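Local coordinates for major capsid protein (Human herpesvirus 1, PDB 1NO7) that builds the hexons and pentons of the herpes simplex virus capsid shell as its major protein, here represented by the protease-resistant upper domain, at residues Y178-A183 and A387-M392; E188-A193 and Q445-N450; L194-V199 and V435-A440; C201-W206 and D231-C236. All coordinates share one frame; numbering follows the deposited sequence.

Contact 1 of 4, residues Y178-A183 and A387-M392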
loop_
_atom_site.group_PDB
_atom_site.type_symbol
_atom_site.label_atom_id
_atom_site.label_comp_id
_atom_site.label_asym_id
_atom_site.label_seq_id
_atom_site.Cartn_x
_atom_site.Cartn_y
_atom_site.Cartn_z
ATOM N N TYR A 178 -14.474 1.600 -0.325
ATOM C CA TYR A 178 -13.340 2.140 0.432
ATOM C C TYR A 178 -13.743 2.281 1.899
ATOM O O TYR A 178 -13.065 1.738 2.791
ATOM C CB TYR A 178 -12.896 3.519 -0.083
ATOM C CG TYR A 178 -12.251 3.522 -1.459
ATOM C CD1 TYR A 178 -13.010 3.745 -2.604
ATOM C CD2 TYR A 178 -10.875 3.304 -1.617
ATOM C CE1 TYR A 178 -12.418 3.752 -3.880
ATOM C CE2 TYR A 178 -10.272 3.309 -2.892
ATOM C CZ TYR A 178 -11.053 3.534 -4.019
ATOM O OH TYR A 178 -10.490 3.539 -5.287
ATOM N N LEU A 179 -14.847 2.997 2.154
ATOM C CA LEU A 179 -15.296 3.181 3.540
ATOM C C LEU A 179 -15.458 1.808 4.193
ATOM O O LEU A 179 -15.044 1.616 5.347
ATOM C CB LEU A 179 -16.617 3.960 3.611
ATOM C CG LEU A 179 -16.677 5.285 2.850
ATOM C CD1 LEU A 179 -16.747 4.952 1.349
ATOM C CD2 LEU A 179 -17.899 6.117 3.279
ATOM N N LEU A 180 -16.052 0.861 3.459
ATOM C CA LEU A 180 -16.226 -0.485 3.993
ATOM C C LEU A 180 -14.855 -1.038 4.370
ATOM O O LEU A 180 -14.639 -1.455 5.520
ATOM C CB LEU A 180 -16.875 -1.409 2.963
ATOM C CG LEU A 180 -18.401 -1.429 2.981
ATOM C CD1 LEU A 180 -18.936 -2.614 2.109
ATOM C CD2 LEU A 180 -18.853 -1.553 4.448
ATOM N N GLN A 181 -13.939 -1.036 3.391
ATOM C CA GLN A 181 -12.566 -1.511 3.584
ATOM C C GLN A 181 -11.956 -0.784 4.782
ATOM O O GLN A 181 -11.308 -1.392 5.637
ATOM C CB GLN A 181 -11.732 -1.234 2.329
ATOM C CG GLN A 181 -10.226 -1.277 2.574
ATOM C CD GLN A 181 -9.422 -0.668 1.431
ATOM O OE1 GLN A 181 -9.740 0.427 0.942
ATOM N NE2 GLN A 181 -8.363 -1.361 1.010
ATOM N N ALA A 182 -12.174 0.523 4.838
ATOM C CA ALA A 182 -11.664 1.314 5.946
ATOM C C ALA A 182 -12.188 0.725 7.263
ATOM O O ALA A 182 -11.401 0.453 8.180
ATOM C CB ALA A 182 -12.110 2.772 5.797
ATOM N N ALA A 183 -13.511 0.527 7.339
ATOM C CA ALA A 183 -14.172 -0.039 8.523
ATOM C C ALA A 183 -13.655 -1.452 8.797
ATOM O O ALA A 183 -13.377 -1.814 9.943
ATOM C CB ALA A 183 -15.676 -0.073 8.310
ATOM N N ALA A 387 -18.754 7.544 11.001
ATOM C CA ALA A 387 -19.982 8.322 11.087
ATOM C C ALA A 387 -20.924 7.946 9.939
ATOM O O ALA A 387 -21.687 6.981 10.057
ATOM C CB ALA A 387 -19.674 9.806 11.040
ATOM N N THR A 388 -20.863 8.682 8.829
ATOM C CA THR A 388 -21.750 8.414 7.690
ATOM C C THR A 388 -21.974 6.925 7.422
ATOM O O THR A 388 -22.946 6.539 6.763
ATOM C CB THR A 388 -21.230 9.047 6.392
ATOM O OG1 THR A 388 -20.791 8.012 5.501
ATOM C CG2 THR A 388 -20.086 10.009 6.700
ATOM N N LEU A 389 -21.071 6.092 7.926
ATOM C CA LEU A 389 -21.199 4.653 7.753
ATOM C C LEU A 389 -22.352 4.135 8.618
ATOM O O LEU A 389 -23.304 3.550 8.094
ATOM C CB LEU A 389 -19.891 3.950 8.132
ATOM C CG LEU A 389 -19.297 3.052 7.044
ATOM C CD1 LEU A 389 -18.099 2.330 7.632
ATOM C CD2 LEU A 389 -20.336 2.044 6.542
ATOM N N GLN A 390 -22.267 4.350 9.933
ATOM C CA GLN A 390 -23.321 3.911 10.851
ATOM C C GLN A 390 -24.406 4.984 10.991
ATOM O O GLN A 390 -24.865 5.297 12.089
ATOM C CB GLN A 390 -22.729 3.545 12.223
ATOM C CG GLN A 390 -21.816 4.592 12.831
ATOM C CD GLN A 390 -21.069 4.095 14.074
ATOM O OE1 GLN A 390 -20.406 3.051 14.050
ATOM N NE2 GLN A 390 -21.150 4.857 15.162
ATOM N N ASN A 391 -24.803 5.535 9.848
ATOM C CA ASN A 391 -25.829 6.563 9.753
ATOM C C ASN A 391 -26.735 6.117 8.600
ATOM O O ASN A 391 -26.855 6.810 7.574
ATOM C CB ASN A 391 -25.176 7.917 9.435
ATOM C CG ASN A 391 -26.071 8.828 8.593
ATOM O OD1 ASN A 391 -27.085 9.333 9.073
ATOM N ND2 ASN A 391 -25.699 9.024 7.319
ATOM N N MET A 392 -27.361 4.948 8.751
ATOM C CA MET A 392 -28.231 4.434 7.690
ATOM C C MET A 392 -29.733 4.617 7.932
ATOM O O MET A 392 -30.166 5.207 8.934
ATOM C CB MET A 392 -27.936 2.953 7.438
ATOM C CG MET A 392 -28.392 2.036 8.545
ATOM S SD MET A 392 -27.481 0.462 8.550
ATOM C CE MET A 392 -26.465 0.747 10.082
#

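Contact 2 of 4, residues E188-A193 and Q445-N450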
loop_
_atom_site.group_PDB
_atom_site.type_symbol
_atom_site.label_atom_id
_atom_site.label_comp_id
_atom_site.label_asym_id
_atom_site.label_seq_id
_atom_site.Cartn_x
_atom_site.Cartn_y
_atom_site.Cartn_z
ATOM N N GLU A 188 -9.824 -9.720 10.402
ATOM C CA GLU A 188 -10.393 -10.957 9.876
ATOM C C GLU A 188 -11.719 -11.164 10.602
ATOM O O GLU A 188 -12.751 -11.485 9.993
ATOM C CB GLU A 188 -9.439 -12.117 10.158
ATOM C CG GLU A 188 -9.810 -13.418 9.481
ATOM C CD GLU A 188 -8.645 -14.391 9.464
ATOM O OE1 GLU A 188 -7.547 -13.970 9.039
ATOM O OE2 GLU A 188 -8.818 -15.564 9.864
ATOM N N HIS A 189 -11.672 -10.966 11.919
ATOM C CA HIS A 189 -12.836 -11.080 12.798
ATOM C C HIS A 189 -13.981 -10.281 12.177
ATOM O O HIS A 189 -15.077 -10.810 11.943
ATOM C CB HIS A 189 -12.460 -10.516 14.178
ATOM C CG HIS A 189 -13.585 -10.472 15.167
ATOM N ND1 HIS A 189 -14.351 -11.577 15.482
ATOM C CD2 HIS A 189 -14.022 -9.470 15.969
ATOM C CE1 HIS A 189 -15.209 -11.256 16.435
ATOM N NE2 HIS A 189 -15.030 -9.983 16.749
ATOM N N VAL A 190 -13.706 -9.007 11.884
ATOM C CA VAL A 190 -14.731 -8.164 11.294
ATOM C C VAL A 190 -15.064 -8.555 9.874
ATOM O O VAL A 190 -16.194 -8.446 9.455
ATOM C CB VAL A 190 -14.330 -6.695 11.291
ATOM C CG1 VAL A 190 -15.428 -5.869 10.607
ATOM C CG2 VAL A 190 -14.083 -6.219 12.738
ATOM N N PHE A 191 -14.079 -8.963 9.090
ATOM C CA PHE A 191 -14.416 -9.350 7.727
ATOM C C PHE A 191 -15.467 -10.433 7.856
ATOM O O PHE A 191 -16.419 -10.474 7.085
ATOM C CB PHE A 191 -13.214 -9.917 6.958
ATOM C CG PHE A 191 -13.571 -10.427 5.599
ATOM C CD1 PHE A 191 -13.773 -9.542 4.538
ATOM C CD2 PHE A 191 -13.757 -11.782 5.387
ATOM C CE1 PHE A 191 -14.159 -10.000 3.265
ATOM C CE2 PHE A 191 -14.145 -12.265 4.121
ATOM C CZ PHE A 191 -14.347 -11.367 3.052
ATOM N N CYS A 192 -15.308 -11.299 8.849
ATOM C CA CYS A 192 -16.271 -12.365 9.031
ATOM C C CYS A 192 -17.662 -11.843 9.386
ATOM O O CYS A 192 -18.664 -12.352 8.877
ATOM C CB CYS A 192 -15.763 -13.359 10.076
ATOM S SG CYS A 192 -14.514 -14.463 9.372
ATOM N N ALA A 193 -17.731 -10.832 10.245
ATOM C CA ALA A 193 -19.030 -10.275 10.597
ATOM C C ALA A 193 -19.732 -9.822 9.315
ATOM O O ALA A 193 -20.660 -10.478 8.827
ATOM C CB ALA A 193 -18.865 -9.093 11.539
ATOM N N GLN A 445 -23.437 -2.865 12.721
ATOM C CA GLN A 445 -23.525 -2.563 14.140
ATOM C C GLN A 445 -22.224 -3.031 14.797
ATOM O O GLN A 445 -21.819 -2.516 15.843
ATOM C CB GLN A 445 -24.736 -3.269 14.779
ATOM C CG GLN A 445 -26.095 -2.932 14.135
ATOM C CD GLN A 445 -27.288 -3.307 15.011
ATOM O OE1 GLN A 445 -27.627 -2.592 15.964
ATOM N NE2 GLN A 445 -27.922 -4.434 14.697
ATOM N N VAL A 446 -21.558 -3.992 14.157
ATOM C CA VAL A 446 -20.317 -4.538 14.692
ATOM C C VAL A 446 -19.211 -3.498 14.917
ATOM O O VAL A 446 -18.542 -3.502 15.963
ATOM C CB VAL A 446 -19.742 -5.633 13.772
ATOM C CG1 VAL A 446 -18.598 -6.322 14.484
ATOM C CG2 VAL A 446 -20.817 -6.641 13.399
ATOM N N LEU A 447 -19.031 -2.614 13.935
ATOM C CA LEU A 447 -17.994 -1.578 13.974
ATOM C C LEU A 447 -17.789 -0.903 15.315
ATOM O O LEU A 447 -16.667 -0.522 15.655
ATOM C CB LEU A 447 -18.258 -0.503 12.920
ATOM C CG LEU A 447 -18.603 -1.025 11.520
ATOM C CD1 LEU A 447 -18.390 0.096 10.508
ATOM C CD2 LEU A 447 -17.744 -2.240 11.164
ATOM N N ALA A 448 -18.862 -0.737 16.076
ATOM C CA ALA A 448 -18.725 -0.109 17.381
ATOM C C ALA A 448 -17.874 -1.005 18.288
ATOM O O ALA A 448 -17.135 -0.514 19.147
ATOM C CB ALA A 448 -20.094 0.128 17.998
ATOM N N HIS A 449 -17.960 -2.316 18.074
ATOM C CA HIS A 449 -17.213 -3.274 18.883
ATOM C C HIS A 449 -15.731 -3.413 18.547
ATOM O O HIS A 449 -14.881 -3.479 19.443
ATOM C CB HIS A 449 -17.867 -4.657 18.802
ATOM C CG HIS A 449 -19.205 -4.733 19.470
ATOM N ND1 HIS A 449 -19.414 -4.317 20.768
ATOM C CD2 HIS A 449 -20.398 -5.194 19.027
ATOM C CE1 HIS A 449 -20.677 -4.519 21.095
ATOM N NE2 HIS A 449 -21.296 -5.052 20.057
ATOM N N ASN A 450 -15.419 -3.455 17.258
ATOM C CA ASN A 450 -14.039 -3.622 16.824
ATOM C C ASN A 450 -13.658 -2.569 15.789
ATOM O O ASN A 450 -13.922 -2.731 14.589
ATOM C CB ASN A 450 -13.870 -5.015 16.227
ATOM C CG ASN A 450 -12.439 -5.448 16.182
ATOM O OD1 ASN A 450 -11.556 -4.670 15.820
ATOM N ND2 ASN A 450 -12.191 -6.703 16.542
#

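Contact 3 of 4, residues L194-V199 and V435-A440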
loop_
_atom_site.group_PDB
_atom_site.type_symbol
_atom_site.label_atom_id
_atom_site.label_comp_id
_atom_site.label_asym_id
_atom_site.label_seq_id
_atom_site.Cartn_x
_atom_site.Cartn_y
_atom_site.Cartn_z
ATOM N N LEU A 194 -19.269 -8.705 8.761
ATOM C CA LEU A 194 -19.853 -8.146 7.542
ATOM C C LEU A 194 -19.767 -9.095 6.340
ATOM O O LEU A 194 -20.099 -8.709 5.203
ATOM C CB LEU A 194 -19.180 -6.814 7.202
ATOM C CG LEU A 194 -19.304 -5.746 8.294
ATOM C CD1 LEU A 194 -18.380 -6.097 9.449
ATOM C CD2 LEU A 194 -18.936 -4.372 7.751
ATOM N N ALA A 195 -19.329 -10.330 6.595
ATOM C CA ALA A 195 -19.202 -11.331 5.536
ATOM C C ALA A 195 -20.422 -11.318 4.615
ATOM O O ALA A 195 -20.278 -11.268 3.392
ATOM C CB ALA A 195 -19.015 -12.724 6.139
ATOM N N ARG A 196 -21.620 -11.349 5.200
ATOM C CA ARG A 196 -22.843 -11.338 4.393
ATOM C C ARG A 196 -22.826 -10.091 3.515
ATOM O O ARG A 196 -22.894 -10.158 2.280
ATOM C CB ARG A 196 -24.077 -11.309 5.297
ATOM C CG ARG A 196 -25.396 -11.350 4.539
ATOM C CD ARG A 196 -26.538 -10.778 5.377
ATOM N NE ARG A 196 -27.726 -10.526 4.562
ATOM C CZ ARG A 196 -28.579 -11.465 4.170
ATOM N NH1 ARG A 196 -28.389 -12.730 4.529
ATOM N NH2 ARG A 196 -29.607 -11.143 3.396
ATOM N N LEU A 197 -22.721 -8.950 4.183
ATOM C CA LEU A 197 -22.694 -7.655 3.514
ATOM C C LEU A 197 -21.748 -7.643 2.331
ATOM O O LEU A 197 -22.124 -7.262 1.214
ATOM C CB LEU A 197 -22.265 -6.569 4.500
ATOM C CG LEU A 197 -22.024 -5.197 3.881
ATOM C CD1 LEU A 197 -23.146 -4.865 2.904
ATOM C CD2 LEU A 197 -21.940 -4.157 5.008
ATOM N N VAL A 198 -20.511 -8.050 2.595
ATOM C CA VAL A 198 -19.483 -8.096 1.561
ATOM C C VAL A 198 -19.892 -8.928 0.351
ATOM O O VAL A 198 -19.891 -8.434 -0.787
ATOM C CB VAL A 198 -18.177 -8.680 2.102
ATOM C CG1 VAL A 198 -17.299 -9.101 0.942
ATOM C CG2 VAL A 198 -17.459 -7.648 2.970
ATOM N N VAL A 199 -20.235 -10.190 0.596
ATOM C CA VAL A 199 -20.626 -11.070 -0.492
ATOM C C VAL A 199 -21.581 -10.325 -1.416
ATOM O O VAL A 199 -21.547 -10.499 -2.636
ATOM C CB VAL A 199 -21.330 -12.354 0.008
ATOM C CG1 VAL A 199 -21.507 -13.310 -1.166
ATOM C CG2 VAL A 199 -20.522 -13.022 1.124
ATOM N N VAL A 435 -26.162 -3.192 -4.698
ATOM C CA VAL A 435 -27.425 -3.717 -4.172
ATOM C C VAL A 435 -27.259 -4.520 -2.892
ATOM O O VAL A 435 -26.906 -5.701 -2.917
ATOM C CB VAL A 435 -28.126 -4.594 -5.216
ATOM C CG1 VAL A 435 -29.343 -5.283 -4.604
ATOM C CG2 VAL A 435 -28.540 -3.715 -6.378
ATOM N N VAL A 436 -27.529 -3.870 -1.769
ATOM C CA VAL A 436 -27.411 -4.503 -0.468
ATOM C C VAL A 436 -28.718 -4.390 0.312
ATOM O O VAL A 436 -29.224 -3.279 0.486
ATOM C CB VAL A 436 -26.326 -3.829 0.341
ATOM C CG1 VAL A 436 -26.353 -4.334 1.764
ATOM C CG2 VAL A 436 -24.999 -4.090 -0.297
ATOM N N ASP A 437 -29.252 -5.522 0.791
ATOM C CA ASP A 437 -30.499 -5.521 1.554
ATOM C C ASP A 437 -30.308 -5.027 3.002
ATOM O O ASP A 437 -29.174 -4.828 3.469
ATOM C CB ASP A 437 -31.133 -6.915 1.557
ATOM C CG ASP A 437 -30.338 -7.922 2.370
ATOM O OD1 ASP A 437 -29.865 -7.567 3.477
ATOM O OD2 ASP A 437 -30.200 -9.077 1.906
ATOM N N GLY A 438 -31.434 -4.840 3.697
ATOM C CA GLY A 438 -31.437 -4.340 5.063
ATOM C C GLY A 438 -30.600 -5.057 6.114
ATOM O O GLY A 438 -29.740 -4.437 6.734
ATOM N N PRO A 439 -30.829 -6.356 6.354
ATOM C CA PRO A 439 -30.049 -7.080 7.363
ATOM C C PRO A 439 -28.553 -6.888 7.136
ATOM O O PRO A 439 -27.803 -6.580 8.075
ATOM C CB PRO A 439 -30.479 -8.532 7.157
ATOM C CG PRO A 439 -31.876 -8.405 6.628
ATOM C CD PRO A 439 -31.742 -7.268 5.643
ATOM N N ALA A 440 -28.131 -7.081 5.882
ATOM C CA ALA A 440 -26.729 -6.921 5.512
ATOM C C ALA A 440 -26.274 -5.556 6.024
ATOM O O ALA A 440 -25.323 -5.443 6.802
ATOM C CB ALA A 440 -26.583 -6.988 3.995
#

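Contact 4 of 4, residues C201-W206 and D231-C236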
loop_
_atom_site.group_PDB
_atom_site.type_symbol
_atom_site.label_atom_id
_atom_site.label_comp_id
_atom_site.label_asym_id
_atom_site.label_seq_id
_atom_site.Cartn_x
_atom_site.Cartn_y
_atom_site.Cartn_z
ATOM N N CYS A 201 -21.864 -6.802 -1.947
ATOM C CA CYS A 201 -21.128 -5.791 -2.712
ATOM C C CYS A 201 -20.391 -6.429 -3.870
ATOM O O CYS A 201 -20.560 -6.036 -5.036
ATOM C CB CYS A 201 -20.089 -5.101 -1.847
ATOM S SG CYS A 201 -20.776 -4.448 -0.346
ATOM N N ILE A 202 -19.564 -7.417 -3.546
ATOM C CA ILE A 202 -18.802 -8.073 -4.586
ATOM C C ILE A 202 -19.693 -8.599 -5.709
ATOM O O ILE A 202 -19.443 -8.306 -6.883
ATOM C CB ILE A 202 -17.976 -9.228 -4.032
ATOM C CG1 ILE A 202 -17.025 -8.699 -2.937
ATOM C CG2 ILE A 202 -17.252 -9.919 -5.202
ATOM C CD1 ILE A 202 -16.103 -9.760 -2.316
ATOM N N THR A 203 -20.731 -9.364 -5.358
ATOM C CA THR A 203 -21.610 -9.910 -6.392
ATOM C C THR A 203 -22.265 -8.773 -7.126
ATOM O O THR A 203 -22.319 -8.746 -8.357
ATOM C CB THR A 203 -22.706 -10.794 -5.829
ATOM O OG1 THR A 203 -22.220 -11.532 -4.695
ATOM C CG2 THR A 203 -23.146 -11.774 -6.912
ATOM N N SER A 204 -22.769 -7.830 -6.344
ATOM C CA SER A 204 -23.411 -6.642 -6.885
ATOM C C SER A 204 -22.493 -6.060 -7.979
ATOM O O SER A 204 -22.809 -6.103 -9.184
ATOM C CB SER A 204 -23.623 -5.629 -5.741
ATOM O OG SER A 204 -24.058 -4.366 -6.223
ATOM N N TYR A 205 -21.342 -5.550 -7.545
ATOM C CA TYR A 205 -20.355 -4.947 -8.439
ATOM C C TYR A 205 -19.995 -5.866 -9.617
ATOM O O TYR A 205 -20.001 -5.449 -10.779
ATOM C CB TYR A 205 -19.092 -4.598 -7.641
ATOM C CG TYR A 205 -18.081 -3.783 -8.410
ATOM C CD1 TYR A 205 -18.448 -2.579 -9.014
ATOM C CD2 TYR A 205 -16.751 -4.208 -8.532
ATOM C CE1 TYR A 205 -17.519 -1.807 -9.727
ATOM C CE2 TYR A 205 -15.803 -3.441 -9.245
ATOM C CZ TYR A 205 -16.200 -2.239 -9.837
ATOM O OH TYR A 205 -15.279 -1.463 -10.508
ATOM N N TRP A 206 -19.695 -7.122 -9.314
ATOM C CA TRP A 206 -19.334 -8.071 -10.356
ATOM C C TRP A 206 -20.396 -8.146 -11.457
ATOM O O TRP A 206 -20.100 -8.153 -12.661
ATOM C CB TRP A 206 -19.111 -9.454 -9.738
ATOM C CG TRP A 206 -18.977 -10.502 -10.759
ATOM C CD1 TRP A 206 -19.987 -11.211 -11.349
ATOM C CD2 TRP A 206 -17.768 -10.918 -11.394
ATOM N NE1 TRP A 206 -19.478 -12.044 -12.319
ATOM C CE2 TRP A 206 -18.116 -11.883 -12.367
ATOM C CE3 TRP A 206 -16.422 -10.566 -11.241
ATOM C CZ2 TRP A 206 -17.164 -12.502 -13.183
ATOM C CZ3 TRP A 206 -15.475 -11.181 -12.056
ATOM C CH2 TRP A 206 -15.853 -12.139 -13.014
ATOM N N ASP A 231 -20.079 -18.774 -2.171
ATOM C CA ASP A 231 -20.897 -17.585 -1.969
ATOM C C ASP A 231 -20.850 -16.576 -3.118
ATOM O O ASP A 231 -21.751 -15.741 -3.254
ATOM C CB ASP A 231 -20.532 -16.903 -0.652
ATOM C CG ASP A 231 -20.788 -17.798 0.545
ATOM O OD1 ASP A 231 -20.992 -17.271 1.668
ATOM O OD2 ASP A 231 -20.776 -19.036 0.358
ATOM N N LEU A 232 -19.807 -16.635 -3.943
ATOM C CA LEU A 232 -19.724 -15.722 -5.081
ATOM C C LEU A 232 -19.813 -16.537 -6.355
ATOM O O LEU A 232 -19.414 -17.701 -6.386
ATOM C CB LEU A 232 -18.410 -14.925 -5.079
ATOM C CG LEU A 232 -18.167 -14.038 -3.858
ATOM C CD1 LEU A 232 -17.710 -14.912 -2.707
ATOM C CD2 LEU A 232 -17.116 -12.987 -4.164
ATOM N N PRO A 233 -20.354 -15.935 -7.423
ATOM C CA PRO A 233 -20.501 -16.596 -8.727
ATOM C C PRO A 233 -19.187 -17.288 -9.116
ATOM O O PRO A 233 -18.095 -16.799 -8.791
ATOM C CB PRO A 233 -20.833 -15.435 -9.663
ATOM C CG PRO A 233 -21.607 -14.502 -8.775
ATOM C CD PRO A 233 -20.817 -14.537 -7.478
ATOM N N GLU A 234 -19.284 -18.415 -9.813
ATOM C CA GLU A 234 -18.084 -19.152 -10.202
ATOM C C GLU A 234 -17.056 -18.263 -10.891
ATOM O O GLU A 234 -16.022 -17.916 -10.301
ATOM C CB GLU A 234 -18.444 -20.326 -11.119
ATOM C CG GLU A 234 -17.226 -21.082 -11.620
ATOM C CD GLU A 234 -16.222 -21.345 -10.511
ATOM O OE1 GLU A 234 -16.569 -22.064 -9.555
ATOM O OE2 GLU A 234 -15.090 -20.823 -10.592
ATOM N N GLU A 235 -17.359 -17.898 -12.138
ATOM C CA GLU A 235 -16.488 -17.060 -12.956
ATOM C C GLU A 235 -15.826 -15.960 -12.131
ATOM O O GLU A 235 -14.698 -15.538 -12.410
ATOM C CB GLU A 235 -17.293 -16.434 -14.098
ATOM C CG GLU A 235 -18.056 -17.445 -14.940
ATOM C CD GLU A 235 -18.841 -16.798 -16.066
ATOM O OE1 GLU A 235 -19.613 -15.856 -15.786
ATOM O OE2 GLU A 235 -18.695 -17.232 -17.231
ATOM N N CYS A 236 -16.529 -15.511 -11.103
ATOM C CA CYS A 236 -16.020 -14.456 -10.254
ATOM C C CYS A 236 -15.061 -14.918 -9.154
ATOM O O CYS A 236 -13.997 -14.311 -8.975
ATOM C CB CYS A 236 -17.186 -13.685 -9.629
ATOM S SG CYS A 236 -16.700 -12.684 -8.207
#

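Contact 1 of 4, residues Y178-A183 and A387-M392
Leu389 pushes its isobutyl group against one flank of helix 176-183, meeting Leu179, Leu180 and Ala183. This is helix-to-helix packing inside the upper domain of the capsid protein, with the last turn of helix 382-389 set on the side of a second short helix. CD1 of Leu389 does most of the touching: it reaches Ala183 CB at 3.5 Å and lies 3.9 Å from Leu179 O, so one methyl sits against a residue pair one helical turn apart. The other methyl, CD2, faces Leu180 CD2 at 4.4 Å, although Leu180 starts out pointing away and it is the far end of its side chain that approaches. Leu179 packs next to it, its CB 4.4 Å from Leu389 CG. With its CG beside the backbone N (chi1 -52°), Leu179 also sends CD2 up to Thr388 OG1 at 4.1 Å, the two side chains crossing at about a right angle. CD2 is a methyl, so this is a van der Waals approach; the Thr388 hydroxyl has its hydrogen bond with Tyr504 OH.

Farther out, Met428 of helix 425-431 touches both Leu179 and Thr388, while Leu444 packs on Leu389. Leu180 also rests on Leu197 and Cys201 of helix 195-208. Leu179 O is itself held within its helix, accepting from Ala183 N at 2.7 Å. Helix 382-389 stops directly after the contact: Gln390 is the centre of an inverse gamma turn, in which Asn391 N makes a weak hydrogen bond to Leu389 O, 3.0 Å away.

Contact 2 of 4, residues E188-A193 and Q445-N450
Val190 holds CG1 opposite its backbone N (chi1 178°), which leaves CG2 beside that nitrogen and splits the two methyls between different partners across the contact. CG2 meets the root of Asn450, 3.7 Å from Asn450 CB and 3.9 Å from Asn450 CG. CG1 turns instead to Leu447, whose CD2 is 4.3 Å away; Leu447 starts out pointing away and approaches with its methyl end. Asn450 likewise carries CG trans to its N (chi1 -161°), and this brings the amide to the edge of the His189 ring at a slant. There Asn450 ND2 comes to 3.4 Å from His189 CD2, near the plane of the imidazole, with ring and amide planes 49° apart. The neighbour of this amide nitrogen is a ring carbon, and the approach is one of packing.

The polar ends are occupied by other parts of the chain: Asn450 OD1 accepts from Asn336 ND2, and His189 ND1 has a weak hydrogen bond with Ala339 O. One turn after His189, Ala193 CB sits against Val446, nearer to CG2 of that valine (3.6 Å) than to its CG1 (4.1 Å). Leu447 also touches Tyr386 and Leu389 of helix 382-389.

No hydrogen bond joins the two segments. His189, Val190 and Ala193 form a single face of helix 188-193, set against a loosely helical connection between helix 438-442 and strand 457-462: the i, i+1, i+4 spacing usual where a helix packs by one side.

Contact 3 of 4, residues L194-V199 and V435-A440
Asp437 OD2 takes a hydrogen bond from Arg196 NH2 at 2.6 Å, as part of a salt bridge between helix 195-208 and the start of helix 438-442. The N-H...O angle is 149°; the oxygen lies near the guanidinium plane, and the nitrogen comes to its syn side, somewhat out of the carboxylate plane. The two flat groups are twisted by 37°. Asp437 is also the N-cap of helix 438-442. Its CG stands between the backbone N and the carbonyl carbon (chi1 69°), turning the carboxylate back over the first turn, where OD1 accepts from Ala440 N at 3.0 Å, although the place of OD1 is less certain. Gln200 OE1 in turn accepts from the Asp437 backbone N.

Arg196 reaches its partner with an extended chain that runs alongside Ala440, CD lying 3.9 Å from Ala440 CA. Beside this exposed arm is the buried half of the contact. Leu197 CD1 fits against both methyls of Val436, at 3.4 Å from CG1 and 3.8 Å from CG2, and also approaches Ala440 CB at 4.2 Å. Leu197 CA and Ala440 CA are 4.6 Å apart, a close approach consistent with the small side chain of Ala440.

One carboxylate thus pairs two helices and, as modelled, caps one of them; both the arginine and the helix N-terminus would probably favour its ionised form.

Contact 4 of 4, residues C201-W206 and D231-C236
Cys236 and Trp206 make the aromatic part of the contact. Cys236 CB stands above the indole in a CH-pi contact, 3.4 Å from the centroid of the six-membered ring and 15° off its normal. The thiol comes in more slantwise: Cys236 SG is 4.2 Å from the same centroid, at 31°, a sulfur-aromatic approach. Trp206 swings out from its helix with CG trans to the backbone N (chi1 170°), which sends the indole across to the opposing segment. There Trp206 CH2, at the far end of the ring system, also lies 3.6 Å from Glu235 O.

Aliphatic packing continues along helix 195-208. Ile202 CG2 meets Leu232 CD2 and also lies 4.1 Å from Cys236 SG. Thr203 turns CG2 to the proline ring, 3.6 Å from Pro233 CG and 3.7 Å from Pro233 CD. These residues join two helices across a helical excursion: helix 195-208 leads through helix 218-226 and back to the N-terminal end of the long helix 234-256, where Pro233 occupies the N-cap position. Farther along the long helix, Val239 touches Trp206 and Tyr240 touches Ile202.

The polar ends have partners outside the two segments or within their own helix. Thr203 OG1 is hydrogen-bonded to Val199 O, one turn back. Glu235, poorly ordered, lays CB 4.0 Å from Trp206 CZ2 while its carboxylate forms a salt bridge with Arg210.

Helices 176-183, 188-193 and 195-208 follow one another in the chain and carry segments 178-183, 188-193 and 201-206 and nearly all of 194-199. The centres of contacts 1 and 2 are about 12 Å apart, and the two touch through Leu447 CD1, which is 3.5 Å from Ala183 CB and 3.7 Å from Leu389 CD1. Contact 3 lies about 13 Å, centre to centre, from each of the other three. Leu180 CD2 reaches Leu197 CD2 at 4.1 Å, joining it to contact 1, and Ser204 OG is probably hydrogen-bonded to Val435 N at 2.9 Å, joining it to contact 4. Contacts 2 and 4 do not touch, their centres about 21 Å apart. In sequence, contact 4 is nested within the loops closed by the others.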